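Local coordinates for 3-oxoacyl-[acyl-carrier-protein] synthase 3 (Pseudomonas aeruginosa, PDB 2X3E) that probably catalyses the first condensation of bacterial fatty acid synthesis, joining an acetyl group from acetyl-CoA to two carbons of malonyl-ACP, at residues D23-E28 with S152-F157; R59-A64 with S133-G138; A179-S184 with L234-W239; A217-A222 with T254-A259. The protein carries 1 engineered substitution. One frame throughout, in Å; residues are numbered along the deposited sequence.

Contact 1: residues D23-E28 with S152-F157; sequences DMLAAE and STRALF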
loop_
_atom_site.group_PDB
_atom_site.type_symbol
_atom_site.label_atom_id
_atom_site.label_comp_id
_atom_site.label_asym_id
_atom_site.label_seq_id
_atom_site.Cartn_x
_atom_site.Cartn_y
_atom_site.Cartn_z
ATOM N N ASP A 23 6.323 7.627 34.596
ATOM C CA ASP A 23 7.466 8.011 35.432
ATOM C C ASP A 23 8.741 8.185 34.603
ATOM O O ASP A 23 9.447 9.177 34.763
ATOM C CB ASP A 23 7.698 6.991 36.557
ATOM C CG ASP A 23 6.773 7.206 37.757
ATOM O OD1 ASP A 23 6.010 8.196 37.785
ATOM O OD2 ASP A 23 6.819 6.372 38.688
ATOM N N MET A 24 9.019 7.235 33.711
ATOM C CA MET A 24 10.188 7.334 32.839
ATOM C C MET A 24 10.100 8.577 31.958
ATOM O O MET A 24 11.050 9.365 31.891
ATOM C CB MET A 24 10.322 6.085 31.968
ATOM C CG MET A 24 10.666 4.822 32.744
ATOM S SD MET A 24 10.073 3.328 31.918
ATOM C CE MET A 24 10.380 2.099 33.186
ATOM N N LEU A 25 8.959 8.746 31.295
ATOM C CA LEU A 25 8.752 9.877 30.394
ATOM C C LEU A 25 8.818 11.211 31.133
ATOM O O LEU A 25 9.393 12.175 30.625
ATOM C CB LEU A 25 7.413 9.740 29.653
ATOM C CG LEU A 25 7.163 10.714 28.495
ATOM C CD1 LEU A 25 8.283 10.645 27.464
ATOM C CD2 LEU A 25 5.824 10.412 27.834
ATOM N N ALA A 26 8.237 11.259 32.332
ATOM C CA ALA A 26 8.281 12.457 33.168
ATOM C C ALA A 26 9.712 12.834 33.552
ATOM O O ALA A 26 10.066 14.016 33.566
ATOM C CB ALA A 26 7.436 12.262 34.426
ATOM N N ALA A 27 10.527 11.830 33.866
ATOM C CA ALA A 27 11.923 12.057 34.245
ATOM C C ALA A 27 12.736 12.563 33.058
ATOM O O ALA A 27 13.541 13.490 33.189
ATOM C CB ALA A 27 12.540 10.777 34.800
ATOM N N GLU A 28 12.501 11.956 31.900
ATOM C CA GLU A 28 13.238 12.270 30.684
ATOM C C GLU A 28 12.962 13.688 30.169
ATOM O O GLU A 28 13.880 14.380 29.730
ATOM C CB GLU A 28 12.900 11.241 29.598
ATOM C CG GLU A 28 13.935 11.147 28.503
ATOM C CD GLU A 28 13.568 10.138 27.431
ATOM O OE1 GLU A 28 12.965 9.092 27.750
ATOM O OE2 GLU A 28 13.885 10.404 26.254
ATOM N N SER A 152 3.838 15.515 24.186
ATOM C CA SER A 152 2.467 15.179 23.764
ATOM C C SER A 152 2.385 13.898 22.935
ATOM O O SER A 152 1.555 13.027 23.219
ATOM C CB SER A 152 1.834 16.329 22.971
ATOM O OG SER A 152 1.665 17.469 23.786
ATOM N N THR A 153 3.218 13.785 21.904
ATOM C CA THR A 153 3.198 12.593 21.054
ATOM C C THR A 153 3.828 11.383 21.742
ATOM O O THR A 153 3.334 10.266 21.602
ATOM C CB THR A 153 3.885 12.811 19.681
ATOM O OG1 THR A 153 5.218 13.297 19.870
ATOM C CG2 THR A 153 3.088 13.793 18.830
ATOM N N ARG A 154 4.912 11.597 22.480
ATOM C CA ARG A 154 5.551 10.500 23.210
ATOM C C ARG A 154 4.664 9.938 24.327
ATOM O O ARG A 154 4.749 8.754 24.649
ATOM C CB ARG A 154 6.912 10.929 23.753
ATOM C CG ARG A 154 7.928 11.166 22.643
ATOM C CD ARG A 154 9.322 11.305 23.186
ATOM N NE ARG A 154 9.760 10.067 23.825
ATOM C CZ ARG A 154 10.758 9.978 24.700
ATOM N NH1 ARG A 154 11.449 11.054 25.061
ATOM N NH2 ARG A 154 11.060 8.798 25.225
ATOM N N ALA A 155 3.806 10.783 24.898
ATOM C CA ALA A 155 2.831 10.330 25.895
ATOM C C ALA A 155 1.731 9.451 25.282
ATOM O O ALA A 155 1.167 8.600 25.967
ATOM C CB ALA A 155 2.212 11.526 26.615
ATOM N N LEU A 156 1.442 9.646 23.997
ATOM C CA LEU A 156 0.297 9.004 23.349
ATOM C C LEU A 156 0.665 7.725 22.590
ATOM O O LEU A 156 -0.025 6.706 22.705
ATOM C CB LEU A 156 -0.367 9.997 22.384
ATOM C CG LEU A 156 -1.584 9.543 21.572
ATOM C CD1 LEU A 156 -2.703 9.093 22.494
ATOM C CD2 LEU A 156 -2.056 10.679 20.662
ATOM N N PHE A 157 1.746 7.779 21.816
ATOM C CA PHE A 157 2.024 6.744 20.822
ATOM C C PHE A 157 2.870 5.579 21.331
ATOM O O PHE A 157 3.843 5.761 22.056
ATOM C CB PHE A 157 2.662 7.349 19.559
ATOM C CG PHE A 157 1.695 8.133 18.723
ATOM C CD1 PHE A 157 0.790 7.483 17.902
ATOM C CD2 PHE A 157 1.670 9.518 18.778
ATOM C CE1 PHE A 157 -0.124 8.196 17.144
ATOM C CE2 PHE A 157 0.765 10.236 18.023
ATOM C CZ PHE A 157 -0.132 9.574 17.199
#
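Leu-25 and Ala-155 mark the closest backbone approach of two short helical segments, with their CA atoms 7.5 Å apart. The axes of 23-28 and 152-156 run nearly antiparallel, at 164°, and come no closer than 10.9 Å. Leu-25 enters the gap with CG anti to the backbone N (chi1 -170°), and its two methyls do different work. CD2 of Leu-25 lies against the backbone of the other helix, 3.6 Å from CA of Ala-155, and also meets the CB of that residue. CD1 of Leu-25 sits over the centre of one face of the Arg-154 guanidinium, 3.8 Å from CZ. One turn further on, Glu-28 meets the edge of the same guanidinium. The grip is end-on and uses two nitrogens. NH1 of Arg-154 donates to OE2 of Glu-28 at 2.8 Å, and NH2 donates to OE1 at 3.2 Å. The two planes are 57° apart, so this is not a flat fork: both oxygens are approached from above the carboxylate plane. The salt bridge lies toward the solvent side, while the leucine is buried. Arg-154 NH1 also donates to the carbonyl of Pro-148, which helps to fix the guanidinium. Two neighbours pack round the joint: Ile-36 of helix 33-40 on Leu-25 and Ala-155, and Leu-20 of strand 19-21 on Leu-25 and Arg-154. In helix 151-156, Leu-156 is hydrogen-bonded through its backbone to Asn-280, a predicted active-site residue.

Contact 2: residues R59-A64 with S133-G138; sequences RAASAA and SALLVG
Leu-135 turns its two methyls toward Ala-61 and Ala-64 of helix 53-68. CD1 of Leu-135 sits on CB of Ala-61, at 3.9 Å. CD2 of Leu-135 lies between the two alanines, 3.9 Å from CB of Ala-64 and 4.1 Å from CB of Ala-61. It is also near the carbonyl O of Ala-61. The leucine chi1 of -89° is swung about 30° from the usual staggered value and places both methyls toward the helix. Two residues along the strand, Val-137 points the same way. One branch of Val-137, CG2, comes 4.1 Å from CB of Ala-61. The methyl of Ala-61 is thus touched by both strand residues. Ala-61 also marks the nearest CA approach: its CA is 6.8 Å from CA of Val-137. The helix crosses the strand at 140°, with a closest axis approach of 9.0 Å. Helix 53-68 packs on one face of the five-stranded sheet of the thiolase-like fold. Strand 133-140 runs between 75-79 and 160-169. Its other face, through Ala-134 and Leu-136, meets helix 114-127. Ala-163 of the neighbouring strand touches Ala-64 and Val-137, and Leu-98 touches both Ala-61 and Leu-135. All four touching residues are buried, and the side chains that meet are all aliphatic. Small alanines let the helix come close, while the branched strand side chains supply the bulk. The contact rests on dispersion and the exclusion of water, with no directional bond between the segments.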
loop_
_atom_site.group_PDB
_atom_site.type_symbol
_atom_site.label_atom_id
_atom_site.label_comp_id
_atom_site.label_asym_id
_atom_site.label_seq_id
_atom_site.Cartn_x
_atom_site.Cartn_y
_atom_site.Cartn_z
ATOM N N ARG A 59 5.991 -11.825 14.251
ATOM C CA ARG A 59 5.496 -12.480 15.460
ATOM C C ARG A 59 3.970 -12.512 15.500
ATOM O O ARG A 59 3.382 -13.543 15.845
ATOM C CB ARG A 59 6.049 -11.802 16.720
ATOM C CG ARG A 59 7.542 -12.029 16.972
ATOM C CD ARG A 59 7.886 -13.508 17.236
ATOM N NE ARG A 59 7.205 -14.042 18.414
ATOM C CZ ARG A 59 7.642 -13.921 19.668
ATOM N NH1 ARG A 59 8.773 -13.279 19.938
ATOM N NH2 ARG A 59 6.935 -14.439 20.663
ATOM N N ALA A 60 3.327 -11.401 15.144
ATOM C CA ALA A 60 1.857 -11.350 15.129
ATOM C C ALA A 60 1.260 -12.321 14.118
ATOM O O ALA A 60 0.268 -12.998 14.408
ATOM C CB ALA A 60 1.357 -9.937 14.854
ATOM N N ALA A 61 1.863 -12.370 12.935
ATOM C CA ALA A 61 1.395 -13.230 11.848
ATOM C C ALA A 61 1.555 -14.714 12.165
ATOM O O ALA A 61 0.660 -15.508 11.861
ATOM C CB ALA A 61 2.124 -12.882 10.553
ATOM N N SER A 62 2.679 -15.099 12.767
ATOM C CA SER A 62 2.887 -16.489 13.173
ATOM C C SER A 62 1.816 -16.915 14.173
ATOM O O SER A 62 1.261 -18.004 14.061
ATOM C CB SER A 62 4.276 -16.703 13.785
ATOM O OG SER A 62 5.310 -16.417 12.856
ATOM N N ALA A 63 1.528 -16.051 15.149
ATOM C CA ALA A 63 0.487 -16.327 16.145
ATOM C C ALA A 63 -0.896 -16.409 15.496
ATOM O O ALA A 63 -1.712 -17.259 15.866
ATOM C CB ALA A 63 0.492 -15.259 17.249
ATOM N N ALA A 64 -1.146 -15.538 14.523
ATOM C CA ALA A 64 -2.423 -15.526 13.800
ATOM C C ALA A 64 -2.643 -16.813 13.001
ATOM O O ALA A 64 -3.764 -17.311 12.935
ATOM C CB ALA A 64 -2.511 -14.309 12.893
ATOM N N SER A 133 -7.056 -17.290 0.771
ATOM C CA SER A 133 -6.753 -16.988 2.168
ATOM C C SER A 133 -5.680 -15.909 2.231
ATOM O O SER A 133 -4.919 -15.722 1.279
ATOM C CB SER A 133 -6.275 -18.235 2.897
ATOM O OG SER A 133 -5.115 -18.758 2.274
ATOM N N ALA A 134 -5.620 -15.206 3.353
ATOM C CA ALA A 134 -4.711 -14.077 3.492
ATOM C C ALA A 134 -4.421 -13.748 4.937
ATOM O O ALA A 134 -5.267 -13.931 5.815
ATOM C CB ALA A 134 -5.291 -12.852 2.814
ATOM N N LEU A 135 -3.212 -13.244 5.156
ATOM C CA LEU A 135 -2.854 -12.554 6.378
ATOM C C LEU A 135 -2.942 -11.053 6.136
ATOM O O LEU A 135 -2.426 -10.543 5.131
ATOM C CB LEU A 135 -1.421 -12.909 6.802
ATOM C CG LEU A 135 -1.252 -14.138 7.695
ATOM C CD1 LEU A 135 0.177 -14.668 7.630
ATOM C CD2 LEU A 135 -1.627 -13.793 9.148
ATOM N N LEU A 136 -3.596 -10.351 7.054
ATOM C CA LEU A 136 -3.519 -8.895 7.129
ATOM C C LEU A 136 -2.883 -8.542 8.465
ATOM O O LEU A 136 -3.378 -8.954 9.514
ATOM C CB LEU A 136 -4.903 -8.257 7.039
ATOM C CG LEU A 136 -4.943 -6.748 7.320
ATOM C CD1 LEU A 136 -4.157 -5.995 6.259
ATOM C CD2 LEU A 136 -6.395 -6.268 7.385
ATOM N N VAL A 137 -1.782 -7.794 8.424
ATOM C CA VAL A 137 -1.119 -7.341 9.641
ATOM C C VAL A 137 -1.171 -5.824 9.718
ATOM O O VAL A 137 -0.651 -5.139 8.836
ATOM C CB VAL A 137 0.365 -7.765 9.694
ATOM C CG1 VAL A 137 0.986 -7.380 11.049
ATOM C CG2 VAL A 137 0.521 -9.262 9.429
ATOM N N GLY A 138 -1.834 -5.315 10.750
ATOM C CA GLY A 138 -1.737 -3.907 11.119
ATOM C C GLY A 138 -0.534 -3.746 12.026
ATOM O O GLY A 138 -0.496 -4.328 13.101
#

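Contact 3: residues A179-S184 with L234-W239; sequences AFDLGS and LDRVGW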
loop_
_atom_site.group_PDB
_atom_site.type_symbol
_atom_site.label_atom_id
_atom_site.label_comp_id
_atom_site.label_asym_id
_atom_site.label_seq_id
_atom_site.Cartn_x
_atom_site.Cartn_y
_atom_site.Cartn_z
ATOM N N ALA A 179 -20.195 -5.194 5.433
ATOM C CA ALA A 179 -20.379 -3.900 4.790
ATOM C C ALA A 179 -19.193 -3.021 5.131
ATOM O O ALA A 179 -18.642 -3.144 6.217
ATOM C CB ALA A 179 -21.663 -3.251 5.268
ATOM N N PHE A 180 -18.799 -2.153 4.198
ATOM C CA PHE A 180 -17.714 -1.205 4.411
ATOM C C PHE A 180 -18.180 0.233 4.233
ATOM O O PHE A 180 -19.121 0.515 3.481
ATOM C CB PHE A 180 -16.578 -1.442 3.412
ATOM C CG PHE A 180 -15.700 -2.602 3.735
ATOM C CD1 PHE A 180 -14.538 -2.424 4.465
ATOM C CD2 PHE A 180 -16.009 -3.867 3.274
ATOM C CE1 PHE A 180 -13.703 -3.500 4.740
ATOM C CE2 PHE A 180 -15.182 -4.945 3.553
ATOM C CZ PHE A 180 -14.034 -4.757 4.282
ATOM N N ASP A 181 -17.514 1.131 4.954
ATOM C CA ASP A 181 -17.522 2.559 4.670
ATOM C C ASP A 181 -16.065 2.966 4.567
ATOM O O ASP A 181 -15.290 2.669 5.467
ATOM C CB ASP A 181 -18.177 3.354 5.798
ATOM C CG ASP A 181 -18.146 4.850 5.540
ATOM O OD1 ASP A 181 -18.806 5.307 4.577
ATOM O OD2 ASP A 181 -17.461 5.573 6.289
ATOM N N LEU A 182 -15.687 3.624 3.471
ATOM C CA LEU A 182 -14.298 4.035 3.261
ATOM C C LEU A 182 -14.245 5.400 2.589
ATOM O O LEU A 182 -14.957 5.641 1.607
ATOM C CB LEU A 182 -13.564 3.030 2.374
ATOM C CG LEU A 182 -13.463 1.579 2.847
ATOM C CD1 LEU A 182 -13.179 0.657 1.667
ATOM C CD2 LEU A 182 -12.392 1.437 3.925
ATOM N N GLY A 183 -13.400 6.284 3.114
ATOM C CA GLY A 183 -13.256 7.619 2.561
ATOM C C GLY A 183 -11.938 8.285 2.885
ATOM O O GLY A 183 -11.050 7.705 3.534
ATOM N N SER A 184 -11.816 9.517 2.410
ATOM C CA SER A 184 -10.628 10.323 2.621
ATOM C C SER A 184 -10.958 11.794 2.417
ATOM O O SER A 184 -11.934 12.135 1.745
ATOM C CB SER A 184 -9.506 9.893 1.664
ATOM O OG SER A 184 -9.764 10.300 0.327
ATOM N N LEU A 234 -23.818 0.975 9.993
ATOM C CA LEU A 234 -25.001 0.465 10.716
ATOM C C LEU A 234 -26.241 0.514 9.822
ATOM O O LEU A 234 -26.971 -0.481 9.686
ATOM C CB LEU A 234 -25.256 1.262 12.005
ATOM C CG LEU A 234 -24.255 1.102 13.156
ATOM C CD1 LEU A 234 -24.661 1.987 14.332
ATOM C CD2 LEU A 234 -24.164 -0.347 13.580
ATOM N N ASP A 235 -26.454 1.673 9.201
ATOM C CA ASP A 235 -27.547 1.871 8.251
ATOM C C ASP A 235 -27.457 0.904 7.072
ATOM O O ASP A 235 -28.474 0.397 6.607
ATOM C CB ASP A 235 -27.569 3.322 7.740
ATOM C CG ASP A 235 -28.079 4.316 8.781
ATOM O OD1 ASP A 235 -28.733 3.895 9.767
ATOM O OD2 ASP A 235 -27.834 5.535 8.606
ATOM N N ARG A 236 -26.238 0.641 6.604
ATOM C CA ARG A 236 -26.029 -0.278 5.483
ATOM C C ARG A 236 -26.368 -1.740 5.816
ATOM O O ARG A 236 -26.958 -2.437 4.990
ATOM C CB ARG A 236 -24.601 -0.144 4.936
ATOM C CG ARG A 236 -24.439 1.089 4.055
ATOM C CD ARG A 236 -22.992 1.555 3.856
ATOM N NE ARG A 236 -22.995 2.928 3.335
ATOM C CZ ARG A 236 -21.944 3.748 3.269
ATOM N NH1 ARG A 236 -20.742 3.365 3.672
ATOM N NH2 ARG A 236 -22.108 4.972 2.773
ATOM N N VAL A 237 -26.029 -2.177 7.025
ATOM C CA VAL A 237 -26.241 -3.569 7.415
ATOM C C VAL A 237 -27.588 -3.757 8.129
ATOM O O VAL A 237 -28.012 -4.887 8.389
ATOM C CB VAL A 237 -25.064 -4.080 8.272
ATOM C CG1 VAL A 237 -25.199 -3.611 9.716
ATOM C CG2 VAL A 237 -24.954 -5.601 8.180
ATOM N N GLY A 238 -28.268 -2.648 8.422
ATOM C CA GLY A 238 -29.593 -2.689 9.031
ATOM C C GLY A 238 -29.571 -2.947 10.525
ATOM O O GLY A 238 -30.458 -3.616 11.054
ATOM N N TRP A 239 -28.556 -2.416 11.204
ATOM C CA TRP A 239 -28.480 -2.464 12.662
ATOM C C TRP A 239 -28.754 -1.085 13.240
ATOM O O TRP A 239 -28.393 -0.078 12.645
ATOM C CB TRP A 239 -27.093 -2.900 13.140
ATOM C CG TRP A 239 -26.689 -4.272 12.752
ATOM C CD1 TRP A 239 -27.495 -5.279 12.307
ATOM C CD2 TRP A 239 -25.363 -4.804 12.790
ATOM N NE1 TRP A 239 -26.748 -6.401 12.051
ATOM C CE2 TRP A 239 -25.436 -6.139 12.345
ATOM C CE3 TRP A 239 -24.115 -4.276 13.154
ATOM C CZ2 TRP A 239 -24.312 -6.959 12.252
ATOM C CZ3 TRP A 239 -22.998 -5.088 13.058
ATOM C CH2 TRP A 239 -23.104 -6.421 12.614
#
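Arg-236 NH1 is shared by two oxygens of neighbouring strand residues. NH1 of Arg-236 donates to OD1 of Asp-181 at 2.9 Å, as part of a salt bridge, with an N-H...O angle of 147°. NH1 of Arg-236 also donates to the carbonyl O of Phe-180 at 3.3 Å, a longer and more bent bond. The aspartate uses the anti lone pair of OD1, the one away from OD2. The carboxylate and guanidinium planes are 41° apart, and both acceptors lie somewhat out of the guanidinium plane. The arginine reaches the strand with its chain extended from CG to NE. In Asp-181, CG anti to the backbone N (chi1 178°) swings the carboxylate so that OD1 meets Arg-236 and OD2 meets Ser-229 OG and, in a salt bridge, Arg-232. The carboxylate is therefore pinned by three residues of helix 215-237, and this buried charge is probably well balanced. Near the start of the strand segment, CB of Ala-179 touches CB of Arg-236 at 4.3 Å. There the helix ends, and Gly-238 turns out of it with positive phi. Strand 177-184 is an edge strand of the four-stranded sheet within the chain, hydrogen-bonded to strand 315-322. The C-terminal end of helix 215-237 lies along one of its faces. Phe-180 and Leu-182 turn to helix 114-127 and also pack on Leu-130 and Leu-104 of the second subunit.

Contact 4: residues A217-A222 with T254-A259; sequences AVFGQA and TRILAA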
loop_
_atom_site.group_PDB
_atom_site.type_symbol
_atom_site.label_atom_id
_atom_site.label_comp_id
_atom_site.label_asym_id
_atom_site.label_seq_id
_atom_site.Cartn_x
_atom_site.Cartn_y
_atom_site.Cartn_z
ATOM N N ALA A 217 -7.232 20.259 16.637
ATOM C CA ALA A 217 -7.949 20.084 15.369
ATOM C C ALA A 217 -8.263 18.621 15.044
ATOM O O ALA A 217 -9.233 18.328 14.338
ATOM C CB ALA A 217 -7.153 20.709 14.226
ATOM N N VAL A 218 -7.440 17.706 15.544
ATOM C CA VAL A 218 -7.646 16.285 15.303
ATOM C C VAL A 218 -8.716 15.696 16.239
ATOM O O VAL A 218 -9.495 14.846 15.806
ATOM C CB VAL A 218 -6.317 15.498 15.400
ATOM C CG1 VAL A 218 -6.566 14.007 15.442
ATOM C CG2 VAL A 218 -5.414 15.853 14.224
ATOM N N PHE A 219 -8.771 16.158 17.496
ATOM C CA PHE A 219 -9.707 15.591 18.488
ATOM C C PHE A 219 -11.156 15.610 18.022
ATOM O O PHE A 219 -11.764 14.553 17.821
ATOM C CB PHE A 219 -9.645 16.314 19.846
ATOM C CG PHE A 219 -10.789 15.946 20.775
ATOM C CD1 PHE A 219 -10.839 14.691 21.370
ATOM C CD2 PHE A 219 -11.829 16.838 21.019
ATOM C CE1 PHE A 219 -11.897 14.332 22.209
ATOM C CE2 PHE A 219 -12.895 16.486 21.856
ATOM C CZ PHE A 219 -12.924 15.230 22.453
ATOM N N GLY A 220 -11.703 16.816 17.878
ATOM C CA GLY A 220 -13.118 17.001 17.570
ATOM C C GLY A 220 -13.517 16.275 16.306
ATOM O O GLY A 220 -14.563 15.615 16.251
ATOM N N GLN A 221 -12.661 16.377 15.293
ATOM C CA GLN A 221 -12.943 15.764 14.009
ATOM C C GLN A 221 -12.899 14.240 14.094
ATOM O O GLN A 221 -13.763 13.565 13.533
ATOM C CB GLN A 221 -11.976 16.268 12.937
ATOM C CG GLN A 221 -12.578 16.189 11.553
ATOM C CD GLN A 221 -11.698 16.760 10.469
ATOM O OE1 GLN A 221 -11.821 16.371 9.313
ATOM N NE2 GLN A 221 -10.819 17.694 10.825
ATOM N N ALA A 222 -11.903 13.703 14.797
ATOM C CA ALA A 222 -11.791 12.255 14.971
ATOM C C ALA A 222 -13.072 11.644 15.553
ATOM O O ALA A 222 -13.538 10.617 15.075
ATOM C CB ALA A 222 -10.584 11.901 15.846
ATOM N N THR A 254 -7.730 8.526 24.891
ATOM C CA THR A 254 -8.704 8.038 25.869
ATOM C C THR A 254 -10.079 8.688 25.710
ATOM O O THR A 254 -11.095 7.989 25.630
ATOM C CB THR A 254 -8.204 8.214 27.299
ATOM O OG1 THR A 254 -7.112 7.316 27.521
ATOM C CG2 THR A 254 -9.318 7.904 28.299
ATOM N N ARG A 255 -10.115 10.011 25.635
ATOM C CA ARG A 255 -11.393 10.721 25.545
ATOM C C ARG A 255 -12.177 10.402 24.271
ATOM O O ARG A 255 -13.406 10.343 24.300
ATOM C CB ARG A 255 -11.187 12.231 25.655
ATOM C CG ARG A 255 -10.741 12.693 27.031
ATOM C CD ARG A 255 -11.267 14.091 27.354
ATOM N NE ARG A 255 -10.328 14.857 28.173
ATOM C CZ ARG A 255 -9.253 15.494 27.706
ATOM N NH1 ARG A 255 -8.950 15.466 26.407
ATOM N NH2 ARG A 255 -8.469 16.164 28.544
ATOM N N ILE A 256 -11.468 10.182 23.165
ATOM C CA ILE A 256 -12.121 9.975 21.868
ATOM C C ILE A 256 -13.012 8.731 21.857
ATOM O O ILE A 256 -14.095 8.739 21.264
ATOM C CB ILE A 256 -11.079 9.926 20.710
ATOM C CG1 ILE A 256 -10.518 11.330 20.464
ATOM C CG2 ILE A 256 -11.701 9.393 19.423
ATOM C CD1 ILE A 256 -9.226 11.350 19.680
ATOM N N LEU A 257 -12.577 7.677 22.543
ATOM C CA LEU A 257 -13.287 6.399 22.517
ATOM C C LEU A 257 -14.683 6.514 23.141
ATOM O O LEU A 257 -15.676 6.138 22.521
ATOM C CB LEU A 257 -12.455 5.318 23.220
ATOM C CG LEU A 257 -11.108 5.031 22.544
ATOM C CD1 LEU A 257 -10.202 4.175 23.413
ATOM C CD2 LEU A 257 -11.335 4.363 21.230
ATOM N N ALA A 258 -14.756 7.053 24.356
ATOM C CA ALA A 258 -16.046 7.294 25.006
ATOM C C ALA A 258 -16.890 8.347 24.277
ATOM O O ALA A 258 -18.117 8.252 24.264
ATOM C CB ALA A 258 -15.850 7.693 26.459
ATOM N N ALA A 259 -16.238 9.350 23.690
ATOM C CA ALA A 259 -16.940 10.391 22.928
ATOM C C ALA A 259 -17.600 9.826 21.668
ATOM O O ALA A 259 -18.653 10.308 21.251
ATOM C CB ALA A 259 -15.993 11.533 22.567
#
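Apolar packing carries most of this contact, and Ile-256 is at its centre. CG1 of Ile-256 lies 3.5 Å from CD1 of Phe-219 and nearly as close to CE1. It approaches the ring obliquely. The side chains of Phe-219 and Ile-256 overlap, pointing opposite ways. The ring is carried there by a first torsion that puts CG anti to the backbone N (chi1 168°). The ring of Phe-219 ends nearer the other helix than its CB direction suggests. The terminal methyl CD1 of Ile-256 goes on to CB of Ala-222, at 4.1 Å, one turn along from Phe-219. Val-223, also of helix 215-237, continues this apolar surface against Ile-256 and Ala-259.

The backbones run side by side. The axes of 217-222 and 254-259 run in nearly the same direction, with a crossing angle of -20° and a closest approach of 10.0 Å. The CA atoms of Phe-219 and Ile-256 are 7.0 Å from each other. The two helices belong to the C-terminal half of the thiolase-like fold, and strand 246-249 ends just before His-250, a predicted active-site residue. The side chain of Ala-222 is about 7 Å from that of His-250, and Ile-256 lies equally near that of Asn-280.

A charged residue borders the packing. Arg-255 contributes its aliphatic root: its CB meets CE1 of Phe-219 at 4.1 Å. The guanidinium comes close to that of Arg-39. Arg-255 is the last residue of the predicted ACP-binding region. This arginine is probably needed for the weak association with ACP.

Contact 2 is nested along the chain inside the loop closed by contact 1. Contacts 3 and 4 follow, with alternating segments, and share helix 215-237: contact 4 near its start, contact 3 at its end, with centres 20 Å apart. Contact 2 packs a helix on the five-stranded sheet, and contact 3 holds a helix end against the face of an edge strand of the four-stranded sheet. Their nearest atoms are about 8 Å apart. The nearest atoms of contacts 1 and 4 are about 6 Å apart, and both lie near the predicted active-site residue Asn-280. Contacts 1 and 4 thus probably lie beside the predicted catalytic region, while contacts 2 and 3 belong to the sheet framework.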